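Local coordinates for 2-dehydro-3-deoxy-d-gluconate/2-dehydro-3-deoxy-phosphogluconate aldolase (PDB 4UXD), which is an aldolase of the dihydrodipicolinate synthetase family, whose subunits fold as an eight-stranded beta/alpha barrel with added C-terminal helices and here assemble as four chains, at residues G27-M32 with Y61-G66; K92-G97 with I116-A121; F268-Y273 with P289-G294; C225-F230 with P258-L263. One frame throughout, in Å; residues are numbered along the deposited sequence.

Interaction 1 (G27-M32 with Y61-G66)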
loop_
_atom_site.group_PDB
_atom_site.type_symbol
_atom_site.label_atom_id
_atom_site.label_comp_id
_atom_site.label_asym_id
_atom_site.label_seq_id
_atom_site.Cartn_x
_atom_site.Cartn_y
_atom_site.Cartn_z
ATOM N N GLY A 27 11.208 -19.267 25.208
ATOM C CA GLY A 27 11.752 -20.381 24.446
ATOM C C GLY A 27 11.189 -20.497 23.036
ATOM O O GLY A 27 10.721 -19.515 22.456
ATOM N N ILE A 28 11.222 -21.716 22.501
ATOM C CA ILE A 28 10.900 -21.971 21.109
ATOM C C ILE A 28 9.546 -22.629 20.936
ATOM O O ILE A 28 9.261 -23.686 21.498
ATOM C CB ILE A 28 11.973 -22.847 20.460
ATOM C CG1 ILE A 28 13.339 -22.154 20.566
ATOM C CG2 ILE A 28 11.623 -23.154 18.987
ATOM C CD1 ILE A 28 13.397 -20.806 19.897
ATOM N N VAL A 29 8.718 -21.963 20.144
ATOM C CA VAL A 29 7.353 -22.369 19.873
ATOM C C VAL A 29 7.259 -22.849 18.438
ATOM O O VAL A 29 7.607 -22.089 17.535
ATOM C CB VAL A 29 6.382 -21.187 20.072
ATOM C CG1 VAL A 29 4.937 -21.597 19.763
ATOM C CG2 VAL A 29 6.512 -20.625 21.459
ATOM N N CYS A 30 6.795 -24.082 18.200
ATOM C CA CYS A 30 6.543 -24.502 16.815
ATOM C C CYS A 30 5.124 -24.183 16.346
ATOM O O CYS A 30 4.157 -24.759 16.841
ATOM C CB CYS A 30 6.790 -25.983 16.623
ATOM S SG CYS A 30 6.304 -26.521 14.955
ATOM N N PRO A 31 4.989 -23.268 15.374
ATOM C CA PRO A 31 3.659 -23.123 14.783
ATOM C C PRO A 31 3.436 -24.287 13.822
ATOM O O PRO A 31 3.918 -24.279 12.679
ATOM C CB PRO A 31 3.727 -21.770 14.080
ATOM C CG PRO A 31 5.151 -21.624 13.683
ATOM C CD PRO A 31 5.986 -22.452 14.674
ATOM N N MET A 32 2.745 -25.307 14.325
ATOM C CA MET A 32 2.630 -26.590 13.639
ATOM C C MET A 32 1.918 -26.485 12.301
ATOM O O MET A 32 0.879 -25.828 12.192
ATOM C CB MET A 32 1.874 -27.596 14.505
ATOM C CG MET A 32 2.503 -27.881 15.854
ATOM S SD MET A 32 1.508 -29.021 16.841
ATOM C CE MET A 32 1.582 -30.485 15.808
ATOM N N TYR A 61 7.111 -25.388 23.113
ATOM C CA TYR A 61 5.667 -25.297 22.966
ATOM C C TYR A 61 5.222 -25.788 21.600
ATOM O O TYR A 61 5.905 -25.582 20.594
ATOM C CB TYR A 61 5.178 -23.865 23.174
ATOM C CG TYR A 61 5.553 -23.284 24.506
ATOM C CD1 TYR A 61 6.763 -22.634 24.680
ATOM C CD2 TYR A 61 4.698 -23.368 25.589
ATOM C CE1 TYR A 61 7.108 -22.093 25.898
ATOM C CE2 TYR A 61 5.038 -22.825 26.813
ATOM C CZ TYR A 61 6.246 -22.194 26.959
ATOM O OH TYR A 61 6.606 -21.655 28.173
ATOM N N LEU A 62 4.076 -26.465 21.602
ATOM C CA LEU A 62 3.366 -26.804 20.390
ATOM C C LEU A 62 2.255 -25.793 20.225
ATOM O O LEU A 62 1.485 -25.523 21.172
ATOM C CB LEU A 62 2.781 -28.215 20.440
ATOM C CG LEU A 62 3.693 -29.356 20.877
ATOM C CD1 LEU A 62 3.029 -30.693 20.538
ATOM C CD2 LEU A 62 5.070 -29.232 20.253
ATOM N N PHE A 63 2.189 -25.251 19.012
ATOM C CA PHE A 63 1.201 -24.264 18.629
ATOM C C PHE A 63 0.422 -24.801 17.433
ATOM O O PHE A 63 0.705 -24.454 16.292
ATOM C CB PHE A 63 1.884 -22.928 18.299
ATOM C CG PHE A 63 0.960 -21.878 17.740
ATOM C CD1 PHE A 63 -0.420 -21.968 17.898
ATOM C CD2 PHE A 63 1.482 -20.794 17.045
ATOM C CE1 PHE A 63 -1.251 -21.003 17.390
ATOM C CE2 PHE A 63 0.650 -19.829 16.533
ATOM C CZ PHE A 63 -0.716 -19.928 16.711
ATOM N N PRO A 64 -0.577 -25.644 17.693
ATOM C CA PRO A 64 -1.419 -26.119 16.594
ATOM C C PRO A 64 -2.405 -25.060 16.110
ATOM O O PRO A 64 -2.894 -24.264 16.918
ATOM C CB PRO A 64 -2.157 -27.310 17.216
ATOM C CG PRO A 64 -2.232 -26.968 18.676
ATOM C CD PRO A 64 -0.968 -26.231 18.988
ATOM N N MET A 65 -2.681 -25.073 14.808
ATOM C CA MET A 65 -3.681 -24.216 14.172
ATOM C C MET A 65 -3.327 -22.728 14.274
ATOM O O MET A 65 -4.177 -21.881 14.551
ATOM C CB MET A 65 -5.072 -24.489 14.765
ATOM C CG MET A 65 -5.670 -25.843 14.354
ATOM S SD MET A 65 -6.032 -25.956 12.581
ATOM C CE MET A 65 -6.443 -27.697 12.436
ATOM N N GLY A 66 -2.050 -22.425 14.061
ATOM C CA GLY A 66 -1.635 -21.069 13.768
ATOM C C GLY A 66 -1.771 -20.829 12.275
ATOM O O GLY A 66 -2.409 -21.640 11.569
HETATM O O HOH W 1 -1.450 -26.886 13.255
HETATM O O HOH W 2 0.288 -23.526 13.606
#
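Val29, Cys30 and Pro31 pair in parallel with Tyr61, Leu62 and Phe63, and the two short strands run 4.8 Å apart at their closest, 27° from strictly parallel. The backbone bonds alternate. Tyr61 N reaches Ile28 O, and Cys30 N gives to Tyr61 O at 3.0 Å. Phe63 N then bonds Cys30 O, and Met32 N bonds Phe63 O.

Val29 faces the same way as Tyr61 and Phe63, and its two methyls divide the work. CG1, anti to the backbone N (chi1 179°), meets Phe63 CB at 3.6 Å. CG2 lies 3.8 Å from Tyr61 CD1. Pro31 CB touches the Phe63 ring at CD2. Cys30 and Leu62 point to the other face. Met32 SD packs on Leu62 CB at 3.9 Å and on Pro64 CB. Beyond the strands one water joins Met32 O to Met65 N. A second links Met32 O, Phe63 O and Gly66 N.

The two strands belong to a right-handed beta-alpha-beta unit of the barrel, connected by helix 44-56. Leu54 of that helix covers Cys30, Met32 and Leu62, and helix 76-88 packs on Leu62 and Pro64.

Interaction 2 (K92-G97 with I116-A121)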
loop_
_atom_site.group_PDB
_atom_site.type_symbol
_atom_site.label_atom_id
_atom_site.label_comp_id
_atom_site.label_asym_id
_atom_site.label_seq_id
_atom_site.Cartn_x
_atom_site.Cartn_y
_atom_site.Cartn_z
ATOM N N LYS A 92 3.897 -31.986 25.894
ATOM C CA LYS A 92 4.434 -30.641 25.739
ATOM C C LYS A 92 3.326 -29.661 26.057
ATOM O O LYS A 92 2.156 -29.941 25.796
ATOM C CB LYS A 92 4.961 -30.400 24.325
ATOM C CG LYS A 92 6.266 -31.105 24.001
ATOM C CD LYS A 92 7.412 -30.499 24.761
ATOM C CE LYS A 92 8.710 -31.056 24.270
ATOM N NZ LYS A 92 9.826 -30.348 24.912
ATOM N N PRO A 93 3.677 -28.527 26.671
ATOM C CA PRO A 93 2.656 -27.494 26.864
ATOM C C PRO A 93 2.186 -26.912 25.515
ATOM O O PRO A 93 2.991 -26.638 24.620
ATOM C CB PRO A 93 3.376 -26.449 27.720
ATOM C CG PRO A 93 4.826 -26.651 27.443
ATOM C CD PRO A 93 4.988 -28.129 27.212
ATOM N N ILE A 94 0.877 -26.738 25.384
ATOM C CA ILE A 94 0.250 -26.376 24.119
ATOM C C ILE A 94 -0.300 -24.960 24.182
ATOM O O ILE A 94 -0.868 -24.548 25.202
ATOM C CB ILE A 94 -0.894 -27.375 23.756
ATOM C CG1 ILE A 94 -0.311 -28.759 23.494
ATOM C CG2 ILE A 94 -1.670 -26.922 22.516
ATOM C CD1 ILE A 94 -1.325 -29.855 23.365
ATOM N N MET A 95 -0.086 -24.218 23.096
ATOM C CA MET A 95 -0.783 -22.956 22.839
ATOM C C MET A 95 -1.744 -23.175 21.687
ATOM O O MET A 95 -1.316 -23.344 20.554
ATOM C CB MET A 95 0.184 -21.839 22.465
ATOM C CG MET A 95 1.395 -21.700 23.341
ATOM S SD MET A 95 2.467 -20.412 22.673
ATOM C CE MET A 95 3.596 -20.155 24.045
ATOM N N ALA A 96 -3.037 -23.177 21.958
ATOM C CA ALA A 96 -4.010 -23.483 20.915
ATOM C C ALA A 96 -4.345 -22.251 20.082
ATOM O O ALA A 96 -4.739 -21.212 20.614
ATOM C CB ALA A 96 -5.276 -24.061 21.528
ATOM N N GLY A 97 -4.195 -22.368 18.771
ATOM C CA GLY A 97 -4.695 -21.340 17.893
ATOM C C GLY A 97 -6.198 -21.395 17.967
ATOM O O GLY A 97 -6.779 -22.376 17.550
ATOM N N ILE A 116 -9.861 -29.584 28.024
ATOM C CA ILE A 116 -8.997 -30.736 27.741
ATOM C C ILE A 116 -7.560 -30.454 28.187
ATOM O O ILE A 116 -6.634 -31.164 27.805
ATOM C CB ILE A 116 -9.006 -31.151 26.230
ATOM C CG1 ILE A 116 -8.400 -30.072 25.315
ATOM C CG2 ILE A 116 -10.426 -31.478 25.774
ATOM C CD1 ILE A 116 -8.044 -30.592 23.912
ATOM N N GLY A 117 -7.382 -29.406 28.985
ATOM C CA GLY A 117 -6.086 -29.085 29.554
ATOM C C GLY A 117 -5.029 -28.538 28.600
ATOM O O GLY A 117 -3.853 -28.907 28.693
ATOM N N ILE A 118 -5.421 -27.657 27.687
ATOM C CA ILE A 118 -4.431 -26.942 26.893
ATOM C C ILE A 118 -4.074 -25.711 27.694
ATOM O O ILE A 118 -4.940 -24.992 28.157
ATOM C CB ILE A 118 -4.949 -26.597 25.466
ATOM C CG1 ILE A 118 -4.811 -27.819 24.544
ATOM C CG2 ILE A 118 -4.182 -25.444 24.853
ATOM C CD1 ILE A 118 -5.725 -27.804 23.343
ATOM N N GLU A 119 -2.784 -25.493 27.877
ATOM C CA GLU A 119 -2.283 -24.441 28.744
ATOM C C GLU A 119 -2.653 -23.026 28.310
ATOM O O GLU A 119 -2.969 -22.178 29.152
ATOM C CB GLU A 119 -0.755 -24.536 28.840
ATOM C CG GLU A 119 -0.240 -25.642 29.739
ATOM C CD GLU A 119 -0.031 -26.955 29.023
ATOM O OE1 GLU A 119 -0.620 -27.178 27.944
ATOM O OE2 GLU A 119 0.739 -27.778 29.553
ATOM N N ALA A 120 -2.593 -22.755 27.009
ATOM C CA ALA A 120 -2.725 -21.378 26.532
ATOM C C ALA A 120 -3.503 -21.297 25.236
ATOM O O ALA A 120 -3.528 -22.247 24.450
ATOM C CB ALA A 120 -1.346 -20.744 26.352
ATOM N N ALA A 121 -4.153 -20.158 25.034
ATOM C CA ALA A 121 -4.804 -19.853 23.775
ATOM C C ALA A 121 -3.945 -18.832 23.057
ATOM O O ALA A 121 -3.158 -18.125 23.698
ATOM C CB ALA A 121 -6.199 -19.328 23.986
#
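The carboxylate of Glu119 lies with one face over Pro93 and Ile94. Pro93 CA and CB both sit over that face, with Pro93 CB 3.5 Å from Glu119 OE2. Ile94 N comes from the same side. It bonds Glu119 OE1 at 3.0 Å with a nearly straight N-H, but from well above the carboxylate plane (61°). The Glu119 chain turns sharply at its second torsion (chi2 90°), and this bend carries the acid back along the 92-97 segment. Glu119 OE1 has a second partner, a salt bridge to Arg87, and Arg87 also bonds the carbonyls of Lys92 and Gly117. One arginine thus ties both segments together at this end.

Beyond the acid the chains pair in parallel, Met95 with Ala120 and Ala96 with Ala121. Ala120 N bonds Ile94 O, just before the strand, and Ala96 N bonds Ala120 O at 2.7 Å. Met95 CG rests 4.2 Å from Ala120 CB, while the rest of the extended methionine chain leads away. On the other side Ile118 CG2 touches Ile94 CG2 at 3.7 Å and Ala96 CB at 3.8 Å, so the two isoleucines meet branch to branch.

Gly117, at positive phi, ends helix 103-115 in a Schellman motif, and the chain then enters strand 120-123. This is the return of a beta-alpha-beta crossover. Helix 76-88 packs on Ile94 and Ala96, and helix 103-115 on Ala96, Ile118 and Ala121. Strand 150-155 is the next strand of the sheet, beside strand 120-123.

Interaction 3 (F268-Y273 with P289-G294)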
loop_
_atom_site.group_PDB
_atom_site.type_symbol
_atom_site.label_atom_id
_atom_site.label_comp_id
_atom_site.label_asym_id
_atom_site.label_seq_id
_atom_site.Cartn_x
_atom_site.Cartn_y
_atom_site.Cartn_z
ATOM N N PHE A 268 3.052 -18.830 0.469
ATOM C CA PHE A 268 2.955 -19.307 1.847
ATOM C C PHE A 268 1.683 -20.158 2.070
ATOM O O PHE A 268 0.626 -19.849 1.524
ATOM C CB PHE A 268 2.981 -18.109 2.807
ATOM C CG PHE A 268 2.965 -18.493 4.269
ATOM C CD1 PHE A 268 1.754 -18.661 4.947
ATOM C CD2 PHE A 268 4.158 -18.699 4.961
ATOM C CE1 PHE A 268 1.733 -19.014 6.294
ATOM C CE2 PHE A 268 4.154 -19.051 6.301
ATOM C CZ PHE A 268 2.936 -19.211 6.977
ATOM N N PRO A 269 1.775 -21.246 2.860
ATOM C CA PRO A 269 2.899 -21.898 3.532
ATOM C C PRO A 269 3.265 -23.207 2.848
ATOM O O PRO A 269 3.831 -24.108 3.468
ATOM C CB PRO A 269 2.339 -22.175 4.916
ATOM C CG PRO A 269 0.892 -22.556 4.614
ATOM C CD PRO A 269 0.503 -21.829 3.324
ATOM N N ASN A 270 2.915 -23.316 1.576
ATOM C CA ASN A 270 2.946 -24.597 0.893
ATOM C C ASN A 270 4.312 -25.287 0.959
ATOM O O ASN A 270 4.379 -26.493 1.200
ATOM C CB ASN A 270 2.497 -24.390 -0.541
ATOM C CG ASN A 270 1.055 -23.910 -0.621
ATOM O OD1 ASN A 270 0.168 -24.512 -0.014
ATOM N ND2 ASN A 270 0.819 -22.804 -1.340
ATOM N N ALA A 271 5.387 -24.517 0.803
ATOM C CA ALA A 271 6.743 -25.054 0.843
ATOM C C ALA A 271 7.050 -25.764 2.164
ATOM O O ALA A 271 7.814 -26.731 2.179
ATOM C CB ALA A 271 7.756 -23.950 0.606
ATOM N N TYR A 272 6.459 -25.284 3.257
ATOM C CA TYR A 272 6.648 -25.894 4.575
ATOM C C TYR A 272 6.100 -27.306 4.572
ATOM O O TYR A 272 6.663 -28.212 5.190
ATOM C CB TYR A 272 5.959 -25.079 5.679
ATOM C CG TYR A 272 6.646 -23.764 5.995
ATOM C CD1 TYR A 272 6.567 -22.680 5.120
ATOM C CD2 TYR A 272 7.374 -23.603 7.168
ATOM C CE1 TYR A 272 7.193 -21.476 5.412
ATOM C CE2 TYR A 272 8.010 -22.408 7.460
ATOM C CZ TYR A 272 7.910 -21.350 6.582
ATOM O OH TYR A 272 8.537 -20.168 6.875
ATOM N N TYR A 273 4.990 -27.479 3.865
ATOM C CA TYR A 273 4.329 -28.757 3.799
ATOM C C TYR A 273 5.167 -29.723 2.959
ATOM O O TYR A 273 5.473 -30.821 3.415
ATOM C CB TYR A 273 2.893 -28.585 3.266
ATOM C CG TYR A 273 1.958 -28.063 4.348
ATOM C CD1 TYR A 273 1.987 -26.733 4.746
ATOM C CD2 TYR A 273 1.081 -28.911 4.998
ATOM C CE1 TYR A 273 1.157 -26.262 5.752
ATOM C CE2 TYR A 273 0.251 -28.452 6.007
ATOM C CZ TYR A 273 0.291 -27.129 6.382
ATOM O OH TYR A 273 -0.543 -26.674 7.383
ATOM N N PRO A 289 -7.083 -23.517 -0.934
ATOM C CA PRO A 289 -6.193 -22.934 -1.955
ATOM C C PRO A 289 -4.710 -23.336 -1.881
ATOM O O PRO A 289 -3.938 -22.873 -2.708
ATOM C CB PRO A 289 -6.331 -21.428 -1.705
ATOM C CG PRO A 289 -6.557 -21.324 -0.224
ATOM C CD PRO A 289 -7.316 -22.581 0.181
ATOM N N MET A 290 -4.306 -24.150 -0.913
ATOM C CA MET A 290 -2.965 -24.726 -0.940
ATOM C C MET A 290 -2.757 -25.433 -2.276
ATOM O O MET A 290 -3.720 -25.853 -2.928
ATOM C CB MET A 290 -2.747 -25.734 0.202
ATOM C CG MET A 290 -2.945 -25.215 1.598
ATOM S SD MET A 290 -2.993 -26.529 2.838
ATOM C CE MET A 290 -1.259 -26.837 3.147
ATOM N N TYR A 291 -1.501 -25.577 -2.684
ATOM C CA TYR A 291 -1.179 -26.407 -3.836
ATOM C C TYR A 291 0.301 -26.805 -3.807
ATOM O O TYR A 291 1.115 -26.132 -3.175
ATOM C CB TYR A 291 -1.538 -25.674 -5.127
ATOM C CG TYR A 291 -0.700 -24.456 -5.414
ATOM C CD1 TYR A 291 -1.058 -23.208 -4.929
ATOM C CD2 TYR A 291 0.440 -24.553 -6.190
ATOM C CE1 TYR A 291 -0.287 -22.089 -5.206
ATOM C CE2 TYR A 291 1.215 -23.448 -6.470
ATOM C CZ TYR A 291 0.852 -22.220 -5.979
ATOM O OH TYR A 291 1.626 -21.124 -6.278
ATOM N N ARG A 292 0.644 -27.912 -4.459
ATOM C CA ARG A 292 2.037 -28.385 -4.484
ATOM C C ARG A 292 2.922 -27.391 -5.242
ATOM O O ARG A 292 2.510 -26.808 -6.238
ATOM C CB ARG A 292 2.119 -29.792 -5.102
ATOM C CG ARG A 292 3.460 -30.194 -5.763
ATOM C CD ARG A 292 4.511 -30.718 -4.781
ATOM N NE ARG A 292 5.074 -31.984 -5.266
ATOM C CZ ARG A 292 6.200 -32.109 -5.968
ATOM N NH1 ARG A 292 6.943 -31.047 -6.269
ATOM N NH2 ARG A 292 6.592 -33.314 -6.363
ATOM N N VAL A 293 4.154 -27.237 -4.775
ATOM C CA VAL A 293 4.999 -26.122 -5.193
ATOM C C VAL A 293 6.282 -26.556 -5.907
ATOM O O VAL A 293 6.520 -26.186 -7.063
ATOM C CB VAL A 293 5.350 -25.264 -3.956
ATOM C CG1 VAL A 293 6.584 -24.427 -4.178
ATOM C CG2 VAL A 293 4.178 -24.361 -3.604
ATOM N N GLY A 294 7.101 -27.332 -5.207
ATOM C CA GLY A 294 8.426 -27.698 -5.676
ATOM C C GLY A 294 9.503 -26.990 -4.867
ATOM O O GLY A 294 9.820 -25.832 -5.130
HETATM O O HOH W 3 -1.798 -21.501 -1.482
#
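Asn270 and Tyr273 meet the loop 289-294 through a side-chain amide and a Met-aromatic contact with Met290. They lie at the start of helix 270-279, one of the C-terminal helices added to the beta/alpha barrel. The helix follows a cis peptide bond before Pro269, whose O accepts Tyr272 N in the first turn.

Asn270 comes next and carries most of the contact. Its side-chain amide points into the loop, and its two ends do different jobs. OD1 accepts a weak hydrogen bond from Tyr291 N at 3.3 Å, and also lies 3.2 Å from Met290 CB. Tyr291 OH bonds Asn132 of a second subunit. Asn270 ND2 gives to a water at 2.9 Å, which in turn bonds Pro289 O. The loop backbone is thus met twice, by a weak direct bond and through a water. Asn270 CB also touches Val293 CG2 at 3.5 Å, although this part of the loop is poorly ordered.

Ala271 and Tyr272 turn to helix 245-264 instead. One turn after Asn270, Tyr273 presents its ring to the methionine. Its OH bonds Thr34 N and Thr68 O, which fixes the far end of the ring. Met290 bends at its last torsion (chi3 83°) to bring the methyl over the ring. This is a CH-pi contact: Met290 CE stands 3.3 Å from the Tyr273 ring centroid, only 1° off the normal, and SD lies farther out above the same face.

Interaction 4 (C225-F230 with P258-L263)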
loop_
_atom_site.group_PDB
_atom_site.type_symbol
_atom_site.label_atom_id
_atom_site.label_comp_id
_atom_site.label_asym_id
_atom_site.label_seq_id
_atom_site.Cartn_x
_atom_site.Cartn_y
_atom_site.Cartn_z
ATOM N N CYS A 225 8.509 -20.143 15.416
ATOM C CA CYS A 225 9.290 -20.340 14.204
ATOM C C CYS A 225 8.895 -21.566 13.396
ATOM O O CYS A 225 9.207 -22.684 13.772
ATOM C CB CYS A 225 10.766 -20.432 14.585
ATOM S SG CYS A 225 11.355 -19.030 15.548
ATOM N N GLY A 226 8.253 -21.344 12.256
ATOM C CA GLY A 226 7.742 -22.427 11.435
ATOM C C GLY A 226 8.777 -23.428 10.932
ATOM O O GLY A 226 8.450 -24.584 10.670
ATOM N N THR A 227 10.022 -23.000 10.779
ATOM C CA THR A 227 11.050 -23.902 10.291
ATOM C C THR A 227 11.329 -25.061 11.258
ATOM O O THR A 227 11.965 -26.042 10.873
ATOM C CB THR A 227 12.364 -23.160 10.033
ATOM O OG1 THR A 227 12.879 -22.633 11.269
ATOM C CG2 THR A 227 12.141 -22.051 9.016
ATOM N N THR A 228 10.854 -24.961 12.496
ATOM C CA THR A 228 11.051 -26.043 13.457
ATOM C C THR A 228 10.227 -27.289 13.092
ATOM O O THR A 228 10.416 -28.344 13.678
ATOM C CB THR A 228 10.701 -25.610 14.897
ATOM O OG1 THR A 228 9.318 -25.239 14.979
ATOM C CG2 THR A 228 11.567 -24.442 15.314
ATOM N N ASN A 229 9.334 -27.168 12.115
ATOM C CA ASN A 229 8.567 -28.308 11.652
ATOM C C ASN A 229 9.447 -29.379 10.987
ATOM O O ASN A 229 9.018 -30.516 10.811
ATOM C CB ASN A 229 7.484 -27.852 10.671
ATOM C CG ASN A 229 6.277 -27.275 11.362
ATOM O OD1 ASN A 229 5.402 -28.011 11.815
ATOM N ND2 ASN A 229 6.214 -25.947 11.443
ATOM N N PHE A 230 10.669 -29.011 10.611
ATOM C CA PHE A 230 11.548 -29.914 9.879
ATOM C C PHE A 230 13.014 -29.502 9.975
ATOM O O PHE A 230 13.853 -29.992 9.232
ATOM C CB PHE A 230 11.120 -29.976 8.417
ATOM C CG PHE A 230 10.671 -28.659 7.875
ATOM C CD1 PHE A 230 11.590 -27.720 7.456
ATOM C CD2 PHE A 230 9.324 -28.346 7.819
ATOM C CE1 PHE A 230 11.168 -26.504 6.975
ATOM C CE2 PHE A 230 8.899 -27.135 7.339
ATOM C CZ PHE A 230 9.816 -26.212 6.916
ATOM N N PRO A 258 19.178 -18.705 5.310
ATOM C CA PRO A 258 19.177 -19.240 3.947
ATOM C C PRO A 258 18.012 -20.184 3.710
ATOM O O PRO A 258 17.481 -20.225 2.598
ATOM C CB PRO A 258 20.524 -19.959 3.856
ATOM C CG PRO A 258 21.366 -19.254 4.853
ATOM C CD PRO A 258 20.442 -19.005 5.996
ATOM N N LEU A 259 17.607 -20.905 4.751
ATOM C CA LEU A 259 16.401 -21.739 4.676
ATOM C C LEU A 259 15.128 -20.907 4.523
ATOM O O LEU A 259 14.238 -21.255 3.729
ATOM C CB LEU A 259 16.270 -22.621 5.915
ATOM C CG LEU A 259 15.025 -23.505 5.880
ATOM C CD1 LEU A 259 15.125 -24.524 4.749
ATOM C CD2 LEU A 259 14.808 -24.169 7.216
ATOM N N MET A 260 15.040 -19.828 5.306
ATOM C CA MET A 260 13.916 -18.897 5.223
ATOM C C MET A 260 13.795 -18.266 3.832
ATOM O O MET A 260 12.697 -17.913 3.404
ATOM C CB MET A 260 14.044 -17.789 6.276
ATOM C CG MET A 260 13.559 -18.163 7.686
ATOM S SD MET A 260 11.843 -18.751 7.707
ATOM C CE MET A 260 10.887 -17.274 7.408
ATOM N N LYS A 261 14.916 -18.125 3.131
ATOM C CA LYS A 261 14.898 -17.546 1.795
ATOM C C LYS A 261 14.335 -18.544 0.802
ATOM O O LYS A 261 13.511 -18.184 -0.043
ATOM C CB LYS A 261 16.291 -17.123 1.352
ATOM C CG LYS A 261 16.313 -16.464 -0.033
ATOM C CD LYS A 261 17.736 -16.112 -0.461
ATOM C CE LYS A 261 17.784 -15.574 -1.884
ATOM N NZ LYS A 261 19.151 -15.653 -2.471
ATOM N N LYS A 262 14.810 -19.788 0.895
ATOM C CA LYS A 262 14.288 -20.884 0.087
ATOM C C LYS A 262 12.770 -20.960 0.250
ATOM O O LYS A 262 12.039 -20.909 -0.733
ATOM C CB LYS A 262 14.930 -22.222 0.486
ATOM C CG LYS A 262 16.369 -22.415 0.041
ATOM C CD LYS A 262 16.457 -22.923 -1.401
ATOM C CE LYS A 262 17.891 -23.247 -1.819
ATOM N NZ LYS A 262 17.968 -23.833 -3.193
ATOM N N LEU A 263 12.304 -21.055 1.497
ATOM C CA LEU A 263 10.868 -21.196 1.790
ATOM C C LEU A 263 10.003 -20.017 1.302
ATOM O O LEU A 263 8.805 -20.182 1.031
ATOM C CB LEU A 263 10.666 -21.386 3.299
ATOM C CG LEU A 263 11.208 -22.705 3.870
ATOM C CD1 LEU A 263 11.195 -22.691 5.383
ATOM C CD2 LEU A 263 10.420 -23.917 3.340
#
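Thr227 sets its methyl among three side chains of helix 245-264. Thr227 CG2 lies 3.6 Å from Met260 SD, 3.8 Å from Leu263 CD1 and 3.9 Å from Leu259 CD2. These three residues line one side of the helix, since Leu259 and Leu263 are a turn apart and Met260 is next to Leu259. The bend of Met260 at chi2 (-56°) places SD by the methyl; chi3 then turns CE. Phe230 adds a ring beside the threonine. Leu263 CD1 and Leu259 CD2 come to the edge of this ring, near its plane, with Leu263 CD1 4.1 Å from Phe230 CZ. The contact across the segments is apolar.

The next shell sets the rotation of Thr227. With chi1 at 64°, OG1 sits between the backbone N and the carbonyl carbon, where it bonds Asp209, and CG2 is left to face the helix. Residues 226-229 form a 3-10 turn with side-chain ties. Cys225 O takes both Thr228 N and Thr228 OG1, the hydroxyl at 2.8 Å. Gly226 O takes both Asn229 N and Asn229 ND2, the amide at 2.7 Å and on a carbonyl lone pair. Farther out, Tyr275 of helix 270-279 stacks with Phe230.

A glycerol, probably from the crystallisation liquor, lies near Met260 and may mark a pocket. The arrangement is that of a beta/alpha barrel of this family: the turn after strand 222-224, the last of the barrel, is covered by the added C-terminal helices.

How the interactions relate
Along the chain the contacts close in the order interaction 1, interaction 2, interaction 4, interaction 3. Interactions 1 and 2 have centres about 10 Å apart in the same sheet. Strand 61-63 probably bonds strand 95-97 through Leu62 O and Met95 N, which joins the two ends of the strand order and closes the barrel. Interaction 4 touches interaction 1 through Val29 O with Cys225 N, beside the last strand. Interactions 3 and 4 have centres about 13 Å apart and lie on the consecutive helices 270-279 and 245-264, with Tyr272 packed between them. Interactions 2 and 3, about 26 Å apart between centres, do not touch. The set thus runs from barrel wall to C-terminal helices.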